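Local coordinates for protein putative transcriptional regulator (PDB 2PQQ) that is probably a CRP-like transcription factor that binds cyclic AMP through this N-terminal domain and DNA through its remaining part, at residues D18-S21 with A22-R25. Residues are numbered along the deposited sequence; the frame is centred on the assembly and turned at random.
Sequences DEQS and AELR. With FMT (formic acid), chain E.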
loop_
_atom_site.group_PDB
_atom_site.type_symbol
_atom_site.label_atom_id
_atom_site.label_comp_id
_atom_site.label_asym_id
_atom_site.label_seq_id
_atom_site.Cartn_x
_atom_site.Cartn_y
_atom_site.Cartn_z
ATOM N N ASP A 18 -8.754 -31.071 -6.504
ATOM C CA ASP A 18 -8.969 -31.546 -7.872
ATOM C C ASP A 18 -10.452 -31.504 -8.269
ATOM O O ASP A 18 -10.784 -31.150 -9.410
ATOM C CB ASP A 18 -8.388 -32.954 -8.065
ATOM C CG ASP A 18 -6.852 -32.981 -8.045
ATOM O OD1 ASP A 18 -6.210 -31.901 -7.962
ATOM O OD2 ASP A 18 -6.280 -34.092 -8.124
ATOM N N GLU A 19 -11.344 -31.839 -7.335
ATOM C CA GLU A 19 -12.774 -31.832 -7.644
ATOM C C GLU A 19 -13.266 -30.407 -7.863
ATOM O O GLU A 19 -13.999 -30.156 -8.815
ATOM C CB GLU A 19 -13.638 -32.563 -6.589
ATOM C CG GLU A 19 -15.078 -31.979 -6.476
ATOM C CD GLU A 19 -16.180 -32.965 -6.062
ATOM O OE1 GLU A 19 -16.971 -32.602 -5.150
ATOM O OE2 GLU A 19 -16.293 -34.079 -6.650
ATOM N N GLN A 20 -12.867 -29.479 -6.992
ATOM C CA GLN A 20 -13.288 -28.086 -7.117
ATOM C C GLN A 20 -12.736 -27.476 -8.406
ATOM O O GLN A 20 -13.432 -26.724 -9.083
ATOM C CB GLN A 20 -12.892 -27.260 -5.891
ATOM C CG GLN A 20 -13.575 -27.696 -4.582
ATOM C CD GLN A 20 -12.807 -27.272 -3.344
ATOM O OE1 GLN A 20 -11.578 -27.050 -3.378
ATOM N NE2 GLN A 20 -13.522 -27.163 -2.234
ATOM N N SER A 21 -11.502 -27.823 -8.745
ATOM C CA SER A 21 -10.867 -27.383 -9.991
ATOM C C SER A 21 -11.629 -27.922 -11.220
ATOM O O SER A 21 -11.732 -27.234 -12.235
ATOM C CB SER A 21 -9.419 -27.865 -10.045
ATOM O OG SER A 21 -8.655 -27.348 -8.962
ATOM N N ALA A 22 -12.124 -29.160 -11.132
ATOM C CA ALA A 22 -12.956 -29.720 -12.197
ATOM C C ALA A 22 -14.273 -28.924 -12.378
ATOM O O ALA A 22 -14.678 -28.630 -13.515
ATOM C CB ALA A 22 -13.218 -31.210 -11.937
ATOM N N GLU A 23 -14.906 -28.544 -11.265
ATOM C CA GLU A 23 -16.159 -27.781 -11.288
ATOM C C GLU A 23 -15.951 -26.396 -11.903
ATOM O O GLU A 23 -16.735 -25.962 -12.738
ATOM C CB GLU A 23 -16.730 -27.604 -9.880
ATOM C CG GLU A 23 -17.052 -28.910 -9.138
ATOM C CD GLU A 23 -17.311 -28.683 -7.639
ATOM O OE1 GLU A 23 -16.835 -27.669 -7.085
ATOM O OE2 GLU A 23 -18.000 -29.513 -7.021
ATOM N N LEU A 24 -14.903 -25.722 -11.440
ATOM C CA LEU A 24 -14.402 -24.466 -12.011
ATOM C C LEU A 24 -14.243 -24.573 -13.524
ATOM O O LEU A 24 -14.776 -23.739 -14.261
ATOM C CB LEU A 24 -13.065 -24.102 -11.371
ATOM C CG LEU A 24 -12.365 -22.844 -11.908
ATOM C CD1 LEU A 24 -13.281 -21.543 -11.908
ATOM C CD2 LEU A 24 -11.056 -22.650 -11.130
ATOM N N ARG A 25 -13.516 -25.590 -13.979
ATOM C CA ARG A 25 -13.281 -25.796 -15.410
ATOM C C ARG A 25 -14.565 -26.005 -16.201
ATOM O O ARG A 25 -14.747 -25.383 -17.247
ATOM C CB ARG A 25 -12.309 -26.958 -15.661
ATOM C CG ARG A 25 -12.062 -27.265 -17.131
ATOM C CD ARG A 25 -11.576 -26.037 -17.876
ATOM N NE ARG A 25 -11.428 -26.254 -19.318
ATOM C CZ ARG A 25 -12.318 -25.890 -20.231
ATOM N NH1 ARG A 25 -13.461 -25.310 -19.863
ATOM N NH2 ARG A 25 -12.070 -26.107 -21.511
HETATM C C FMT E . -8.405 -27.521 -19.410
HETATM O O1 FMT E . -8.821 -26.936 -20.417
HETATM O O2 FMT E . -9.115 -28.224 -18.687
#
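The side chains of Glu19 and Glu23, one helical turn apart, cross at a slant, their carboxylate planes 30° apart and OE1 of Glu19 3.8 Å from OE2 of Glu23. At the far end of the segment, Arg25 meets a formic acid molecule, probably from the crystallisation liquor, at the edge of its guanidinium: NE donates to FMT O1 at 2.9 Å. The two like charges of Glu19 and Glu23 would probably repel, but Arg118 is likely to ease this, its NE forming a salt bridge with Glu23 OE2 and a long, weak ion pair with Glu19 OE1. The other oxygen of Glu23, OE1, takes a hydrogen bond from the indole NE1 of Trp114 and sits 3.6 Å from Gln20 CA. With CG beside its own backbone N (chi1 -60°), the Glu23 chain runs back along the helix, and its CG passes 3.3 Å from Glu19 O. Cut back to an alanine here, the chain would lose its carboxylate, which is likely to leave the Trp114 N-H and the Arg118 guanidinium without this acceptor.

These side chains stand on helix 18-27, which leads into strand 29-33 of the beta roll of the cyclic nucleotide-binding fold and packs against helices 111-117 and 120-139. Four successive i to i+4 bonds hold the helix here, among them Leu24 N to Gln20 O, 3.0 Å and nearly straight at 177°. Leu24 packs onto Phe13 and Leu106, while Ser21 OG bonds Asp17 O just upstream.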